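DynF (Micromonospora chersina, PDB 6UBL) is of unknown function but belongs to the dynemicin enediyne biosynthetic pathway and, as a beta-barrel with palmitic acid bound, probably holds a hydrophobic ligand. Local coordinates at residues Glu95-Ile100 with Pro142-Lys147; Val102-Asp107 with Met133-Ile138; Tyr176-Leu181 with Val192-Ser197. All blocks are in the same frame, centred on the assembly; numbering follows the deposited sequence.

Contact 1 of 3, residues Glu95-Ile100 with Pro142-Lys147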
# COMPACT_ATOMS: atom_id res chain seq x y z
N GLU A 95 -6.70 27.14 6.99
CA GLU A 95 -7.92 27.94 7.15
C GLU A 95 -9.14 27.11 6.81
O GLU A 95 -10.12 27.09 7.57
CB GLU A 95 -7.84 29.17 6.24
CG GLU A 95 -9.11 30.01 6.18
CD GLU A 95 -9.52 30.58 7.52
OE1 GLU A 95 -10.59 31.23 7.59
OE2 GLU A 95 -8.77 30.41 8.50
N GLU A 96 -9.10 26.39 5.69
CA GLU A 96 -10.28 25.69 5.20
C GLU A 96 -10.56 24.41 6.00
O GLU A 96 -11.73 24.11 6.28
CB GLU A 96 -10.11 25.36 3.72
CG GLU A 96 -9.95 26.58 2.82
CD GLU A 96 -8.51 26.98 2.57
OE1 GLU A 96 -7.61 26.58 3.33
OE2 GLU A 96 -8.27 27.74 1.60
N LEU A 97 -9.53 23.66 6.35
CA LEU A 97 -9.71 22.37 7.01
C LEU A 97 -9.57 22.45 8.53
O LEU A 97 -9.86 21.46 9.21
CB LEU A 97 -8.72 21.36 6.46
CG LEU A 97 -8.74 21.17 4.94
CD1 LEU A 97 -7.71 20.12 4.57
CD2 LEU A 97 -10.12 20.80 4.45
N GLY A 98 -9.13 23.58 9.06
CA GLY A 98 -8.91 23.70 10.49
C GLY A 98 -7.62 23.02 10.93
O GLY A 98 -6.75 22.68 10.12
N LYS A 99 -7.51 22.83 12.24
CA LYS A 99 -6.36 22.15 12.82
C LYS A 99 -6.53 20.65 12.66
O LYS A 99 -7.54 20.08 13.08
CB LYS A 99 -6.25 22.51 14.31
CG LYS A 99 -5.05 21.93 15.04
CD LYS A 99 -5.00 22.44 16.48
CE LYS A 99 -3.56 22.73 16.91
NZ LYS A 99 -3.43 24.01 17.67
N ILE A 100 -5.52 20.00 12.06
CA ILE A 100 -5.54 18.58 11.78
C ILE A 100 -4.51 17.91 12.68
O ILE A 100 -3.34 18.33 12.72
CB ILE A 100 -5.23 18.30 10.30
CG1 ILE A 100 -6.21 19.08 9.39
CG2 ILE A 100 -5.30 16.80 10.00
CD1 ILE A 100 -5.83 19.07 7.92
N PRO A 142 -11.43 18.39 13.55
CA PRO A 142 -12.59 18.91 14.30
C PRO A 142 -13.37 20.00 13.60
O PRO A 142 -14.59 20.08 13.79
CB PRO A 142 -11.95 19.41 15.61
CG PRO A 142 -10.46 19.55 15.30
CD PRO A 142 -10.18 18.45 14.32
N LYS A 143 -12.72 20.87 12.82
CA LYS A 143 -13.48 21.94 12.17
C LYS A 143 -14.55 21.36 11.25
O LYS A 143 -15.65 21.92 11.13
CB LYS A 143 -12.57 22.91 11.42
CG LYS A 143 -13.35 24.06 10.81
CD LYS A 143 -12.47 24.97 9.98
CE LYS A 143 -13.28 26.08 9.32
NZ LYS A 143 -13.46 25.81 7.86
N LEU A 144 -14.25 20.24 10.60
CA LEU A 144 -15.20 19.57 9.73
C LEU A 144 -16.08 18.56 10.46
O LEU A 144 -16.92 17.92 9.83
CB LEU A 144 -14.45 18.86 8.61
CG LEU A 144 -13.40 19.69 7.88
CD1 LEU A 144 -12.89 18.88 6.70
CD2 LEU A 144 -13.96 21.02 7.42
N GLY A 145 -15.90 18.42 11.77
CA GLY A 145 -16.65 17.44 12.53
C GLY A 145 -16.36 16.01 12.15
O GLY A 145 -17.21 15.14 12.35
N LEU A 146 -15.16 15.74 11.64
CA LEU A 146 -14.81 14.45 11.08
C LEU A 146 -13.49 13.95 11.63
O LEU A 146 -12.59 14.74 11.95
CB LEU A 146 -14.59 14.59 9.57
CG LEU A 146 -15.71 14.76 8.56
CD1 LEU A 146 -15.13 15.23 7.24
CD2 LEU A 146 -16.40 13.42 8.39
N LYS A 147 -13.37 12.63 11.71
CA LYS A 147 -12.10 11.94 11.85
C LYS A 147 -12.01 10.97 10.69
O LYS A 147 -12.97 10.24 10.40
CB LYS A 147 -12.02 11.13 13.16
CG LYS A 147 -11.60 11.96 14.37
CD LYS A 147 -11.33 11.08 15.58
CE LYS A 147 -11.62 11.84 16.86
NZ LYS A 147 -11.42 11.03 18.09
O HOH W 1 -10.07 20.58 11.74
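Lys-143 reaches along the backbone of residues 95-98 and ends on a carbonyl oxygen: its NZ donates to Glu-96 O at 2.9 Å. The ammonium group comes from above the carbonyl plane, 47° out of it, so it does not sit on a lone pair. Glu-95 O is farther from the same NZ, at 3.6 Å. The side chain leaves with CG opposite the backbone N (chi1 -177°) and stays extended, which lays its methylenes across Gly-98, CD being 3.7 Å from Gly-98 N; the bend at the last torsion (chi4 -105°) then turns NZ to Glu-96 O. Close backbones make this possible, the CA atoms of Gly-98 and Lys-143 being 5.2 Å apart. Gly-98, which has no side chain, lets CB of Lys-143 come to 3.9 Å from its CA.

Beside the lysine, Leu-144 turns its methyls toward residues 96 and 97. CD1 meets CD2 of Leu-97 at 4.1 Å, the two side chains crossing at a slant. At the other end Pro-142 brings the CD corner of its ring to 3.3 Å from Lys-99 O. Between these touches a water joins three backbone groups, donating to Leu-97 O and Lys-99 O and accepting from Lys-143 N.

Farther out, Leu-97 is buried against Phe-48 and Tyr-56 of strands 37-50 and 54-68. The 142-144 side is shaped by a 3-10 turn closed by the bond from Gly-145 N to Pro-142 O, 2.9 Å long. Gly-145 and Leu-146 both face Met-141, forming a G1 beta bulge. The arrangement is thus a surface meeting of two strand connections at one end of the beta-barrel: that between strands 81-92 and 100-104, and the bulged hairpin turn between strands 129-141 and 146-149.

Contact 2 of 3, residues Val102-Asp107 with Met133-Ile138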
# COMPACT_ATOMS: atom_id res chain seq x y z
N VAL A 102 -2.78 14.18 13.53
CA VAL A 102 -2.56 12.85 12.98
C VAL A 102 -1.95 11.97 14.05
O VAL A 102 -0.91 12.31 14.63
CB VAL A 102 -1.68 12.91 11.72
CG1 VAL A 102 -1.58 11.54 11.08
CG2 VAL A 102 -2.24 13.92 10.72
N THR A 103 -2.60 10.84 14.31
CA THR A 103 -2.15 9.85 15.29
C THR A 103 -2.28 8.48 14.64
O THR A 103 -2.70 8.35 13.49
CB THR A 103 -3.00 9.96 16.55
OG1 THR A 103 -4.37 9.77 16.22
CG2 THR A 103 -2.82 11.33 17.21
N LEU A 104 -1.92 7.44 15.38
CA LEU A 104 -2.06 6.08 14.87
C LEU A 104 -3.45 5.52 15.10
O LEU A 104 -4.09 5.76 16.13
CB LEU A 104 -1.04 5.14 15.52
CG LEU A 104 0.43 5.46 15.28
CD1 LEU A 104 1.26 4.41 16.01
CD2 LEU A 104 0.77 5.51 13.81
N ASN A 105 -3.90 4.72 14.15
CA ASN A 105 -5.12 3.93 14.31
C ASN A 105 -4.81 2.75 15.23
O ASN A 105 -3.99 1.90 14.86
CB ASN A 105 -5.58 3.42 12.95
CG ASN A 105 -6.91 2.70 13.02
OD1 ASN A 105 -7.33 2.23 14.07
ND2 ASN A 105 -7.57 2.58 11.87
N PRO A 106 -5.42 2.67 16.42
CA PRO A 106 -5.08 1.56 17.34
C PRO A 106 -5.46 0.19 16.82
O PRO A 106 -5.02 -0.81 17.40
CB PRO A 106 -5.85 1.91 18.62
CG PRO A 106 -7.00 2.75 18.15
CD PRO A 106 -6.49 3.53 16.95
N ASP A 107 -6.28 0.10 15.77
CA ASP A 107 -6.67 -1.19 15.22
C ASP A 107 -5.61 -1.78 14.30
O ASP A 107 -5.75 -2.93 13.88
CB ASP A 107 -7.94 -1.07 14.38
CG ASP A 107 -9.17 -0.72 15.20
OD1 ASP A 107 -9.24 -1.10 16.38
OD2 ASP A 107 -10.10 -0.11 14.62
N MET A 133 8.03 2.13 5.90
CA MET A 133 7.08 1.99 6.99
C MET A 133 5.68 2.06 6.38
O MET A 133 5.41 2.93 5.56
CB MET A 133 7.28 3.12 8.01
CG MET A 133 6.38 3.05 9.24
SD MET A 133 6.84 1.73 10.40
CE MET A 133 8.24 2.50 11.25
N ALA A 134 4.81 1.14 6.79
CA ALA A 134 3.44 1.05 6.31
C ALA A 134 2.53 1.44 7.47
O ALA A 134 2.56 0.78 8.52
CB ALA A 134 3.12 -0.37 5.84
N VAL A 135 1.75 2.51 7.30
CA VAL A 135 1.12 3.19 8.42
C VAL A 135 -0.40 3.21 8.30
O VAL A 135 -0.94 3.58 7.25
CB VAL A 135 1.66 4.62 8.57
CG1 VAL A 135 0.93 5.38 9.67
CG2 VAL A 135 3.15 4.60 8.84
N GLY A 136 -1.06 2.88 9.40
CA GLY A 136 -2.50 3.12 9.57
C GLY A 136 -2.71 4.31 10.48
O GLY A 136 -2.37 4.26 11.66
N ALA A 137 -3.27 5.39 9.94
CA ALA A 137 -3.36 6.66 10.65
C ALA A 137 -4.80 7.08 10.89
O ALA A 137 -5.74 6.57 10.27
CB ALA A 137 -2.63 7.76 9.88
N ILE A 138 -4.96 8.05 11.80
CA ILE A 138 -6.21 8.75 12.03
C ILE A 138 -5.95 10.23 11.81
O ILE A 138 -5.02 10.79 12.41
CB ILE A 138 -6.71 8.54 13.47
CG1 ILE A 138 -6.86 7.05 13.79
CG2 ILE A 138 -8.03 9.30 13.69
CD1 ILE A 138 -7.97 6.40 13.02
O HOH W 2 -5.83 12.05 15.47
O HOH W 3 -6.07 3.84 9.71
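Thr-103 and Ile-138 form an antiparallel hydrogen-bonded pair where strands 100-104 and 129-141 meet in the beta-barrel. Thr-103 N donates to Ile-138 O at 3.1 Å, in the carbonyl plane, and Ile-138 N returns a bond to Thr-103 O at 2.8 Å. Next along, Leu-104 and Ala-137 are a non-hydrogen-bonded pair whose side chains diverge. Just past the ladder, Asn-105 N gives a nearly straight bond (172°) to Gly-136 O, although the N-H arrives from above that carbonyl's plane.

The tight part is Ile-138 on Asn-105. Ile-138 sets its CG1-CD1 arm at a slant across the asparagine: CG1 is 3.6 Å from Asn-105 CA, and CD1 rests against CB and CG of the amide side chain. Lighter, buried touches lie elsewhere. CG1 of Val-102 meets the methyl of Ala-137, while Leu-104 swings CD2 to 4.1 Å from CG1 of Val-135, the two side chains at about a right angle. Val-102 also touches the bound palmitic acid.

The looser side carries water. Thr-103 OG1 lies near CB of Ile-138 and shares a hydrogen bond with a water that reaches Ile-138 O only weakly. A second water accepts from Asn-105 ND2 and lies 2.8 Å from Ala-137 O, probably as donor.

With CG opposite its backbone N (chi1 -175°), Asn-105 brings its amide carbon against CD1 of Ile-138; its OD1 accepts from Asp-107 N, which donates at 2.9 Å from above the amide plane to close an Asx turn.

Contact 3 of 3, residues Tyr176-Leu181 with Val192-Ser197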
# COMPACT_ATOMS: atom_id res chain seq x y z
N TYR A 176 0.36 6.81 -5.40
CA TYR A 176 0.17 6.98 -6.85
C TYR A 176 -1.18 7.64 -7.06
O TYR A 176 -2.23 6.98 -7.00
CB TYR A 176 0.34 5.67 -7.62
CG TYR A 176 0.35 5.89 -9.10
CD1 TYR A 176 1.45 6.48 -9.74
CD2 TYR A 176 -0.74 5.53 -9.90
CE1 TYR A 176 1.45 6.71 -11.10
CE2 TYR A 176 -0.73 5.75 -11.26
CZ TYR A 176 0.37 6.34 -11.87
OH TYR A 176 0.38 6.56 -13.21
N ARG A 177 -1.15 8.96 -7.28
CA ARG A 177 -2.31 9.76 -7.64
C ARG A 177 -3.27 10.02 -6.49
O ARG A 177 -3.68 11.18 -6.28
CB ARG A 177 -3.02 9.17 -8.85
CG ARG A 177 -2.08 8.92 -10.01
CD ARG A 177 -2.84 8.65 -11.28
NE ARG A 177 -3.08 9.89 -12.00
CZ ARG A 177 -3.61 9.95 -13.22
NH1 ARG A 177 -4.00 8.84 -13.84
NH2 ARG A 177 -3.79 11.12 -13.80
N MET A 178 -3.64 8.99 -5.72
CA MET A 178 -4.61 9.19 -4.66
C MET A 178 -4.58 8.04 -3.66
O MET A 178 -4.35 6.87 -4.03
CB MET A 178 -6.03 9.36 -5.23
CG MET A 178 -6.60 8.07 -5.85
SD MET A 178 -8.15 8.23 -6.79
CE MET A 178 -7.55 8.99 -8.29
N MET A 179 -4.82 8.39 -2.39
CA MET A 179 -4.95 7.44 -1.28
C MET A 179 -6.28 7.74 -0.60
O MET A 179 -6.46 8.86 -0.07
CB MET A 179 -3.79 7.65 -0.29
CG MET A 179 -4.11 7.38 1.18
SD MET A 179 -4.20 5.61 1.56
CE MET A 179 -2.54 5.08 1.11
N PRO A 180 -7.24 6.80 -0.56
CA PRO A 180 -8.54 7.11 0.04
C PRO A 180 -8.47 7.32 1.55
O PRO A 180 -7.77 6.61 2.27
CB PRO A 180 -9.40 5.88 -0.30
CG PRO A 180 -8.63 5.11 -1.35
CD PRO A 180 -7.18 5.43 -1.11
N LEU A 181 -9.21 8.32 2.02
CA LEU A 181 -9.41 8.59 3.44
C LEU A 181 -10.89 8.47 3.76
O LEU A 181 -11.72 9.09 3.10
CB LEU A 181 -8.87 9.97 3.82
CG LEU A 181 -7.37 10.17 3.56
CD1 LEU A 181 -6.97 11.59 3.92
CD2 LEU A 181 -6.52 9.16 4.32
N VAL A 192 -14.16 10.22 1.96
CA VAL A 192 -14.47 11.63 2.18
C VAL A 192 -13.44 12.53 1.51
O VAL A 192 -13.78 13.64 1.07
CB VAL A 192 -14.52 11.91 3.69
CG1 VAL A 192 -14.65 13.40 3.96
CG2 VAL A 192 -15.63 11.12 4.34
N ALA A 193 -12.20 12.09 1.45
CA ALA A 193 -11.10 12.86 0.90
C ALA A 193 -10.04 11.89 0.44
O ALA A 193 -10.10 10.69 0.72
CB ALA A 193 -10.54 13.84 1.93
N TYR A 194 -9.06 12.42 -0.29
CA TYR A 194 -7.92 11.64 -0.73
C TYR A 194 -6.64 12.38 -0.38
O TYR A 194 -6.53 13.58 -0.61
CB TYR A 194 -7.99 11.40 -2.25
CG TYR A 194 -9.22 10.63 -2.66
CD1 TYR A 194 -10.43 11.29 -2.88
CD2 TYR A 194 -9.19 9.26 -2.80
CE1 TYR A 194 -11.57 10.60 -3.24
CE2 TYR A 194 -10.32 8.55 -3.16
CZ TYR A 194 -11.50 9.21 -3.38
OH TYR A 194 -12.62 8.50 -3.73
N LEU A 195 -5.68 11.64 0.16
CA LEU A 195 -4.33 12.14 0.32
C LEU A 195 -3.63 11.92 -1.01
O LEU A 195 -3.52 10.78 -1.49
CB LEU A 195 -3.65 11.35 1.44
CG LEU A 195 -2.21 11.68 1.84
CD1 LEU A 195 -2.15 13.07 2.45
CD2 LEU A 195 -1.74 10.63 2.83
N THR A 196 -3.21 13.02 -1.64
CA THR A 196 -2.63 12.93 -2.98
C THR A 196 -1.11 13.02 -2.99
O THR A 196 -0.49 12.63 -3.99
CB THR A 196 -3.21 14.02 -3.90
OG1 THR A 196 -2.98 15.31 -3.34
CG2 THR A 196 -4.70 13.80 -4.11
N SER A 197 -0.50 13.58 -1.95
CA SER A 197 0.95 13.54 -1.83
C SER A 197 1.33 13.81 -0.39
O SER A 197 0.57 14.40 0.37
CB SER A 197 1.63 14.55 -2.76
OG SER A 197 1.45 15.86 -2.28
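Arg-177 meets Thr-196 through its carbonyl, O lying 3.6 Å from CG2 of the threonine, while its guanidinium turns away to form salt bridges with Asp-119, Glu-124 and Asp-159 of the second subunit. Met-178 follows, alongside Tyr-194 and pointing the same way. Its CB lies 4.0 Å from CD2 of the ring. With CG between the backbone N and carbonyl carbon (chi1 69°), the rest of the chain is turned beside the ring; SD lies 4.7 Å from the ring centroid, an oblique Met-aromatic contact.

Met-179 starts the regular pairing. Its N donates to Leu-195 O and its O accepts from Leu-195 N, both at 2.9 Å; in one of its two modelled conformers its CG packs on CB of Leu-195. Pro-180, with no N-H to give, occupies a non-hydrogen-bonded position opposite Tyr-194, where none is needed; its CA approaches CD2 of the ring to 3.6 Å and its CB approaches CE2. The tyrosine hydroxyl finds its main polar partner in Gln-113 of the second subunit. Replacing Tyr-194 by an alanine is likely to leave Met-178 and Pro-180 without their shared aromatic neighbour and Gln-113 of the second subunit without this hydroxyl partner.

Leu-181 ends the ladder. Its N binds Ala-193 O at 2.8 Å; its O takes a bond from Val-192 N at 2.9 Å and a weak one from Ala-193 N, making a classic beta bulge. Its CD1 slants across to CB of Leu-195, on the face shared by Met-179 and Ala-193.

The two segments belong to the antiparallel hairpin of strands 170-183 and 193-205. Strand 37-50 pairs with the far edge of 193-205 and sends Phe-48 against Leu-181 and Leu-195, while strand 146-149 lends Leu-148 to Leu-181.

How the contacts relate
The three contacts join different parts of one beta-barrel. The centre of contact 2 lies about 8 Å from the centre of the chain, that of contact 3 about 16 Å and that of contact 1 about 22 Å, out at the surface. Strand 146-149 links them: Lys-147 CD of contact 1 packs on Ile-138 CG2 of contact 2 at 4.2 Å, and Leu-146 CD1 meets Val-192 CG1 of contact 3 at 3.8 Å. Contacts 2 and 3 do not touch, their nearest atoms being about 7 Å apart. Both nevertheless approach the palmitic acid, the side chains of Val-102 and Leu-195 lying about 4 and 5 Å from it, whereas the side chain of Leu-97 in contact 1 stays about 13 Å away.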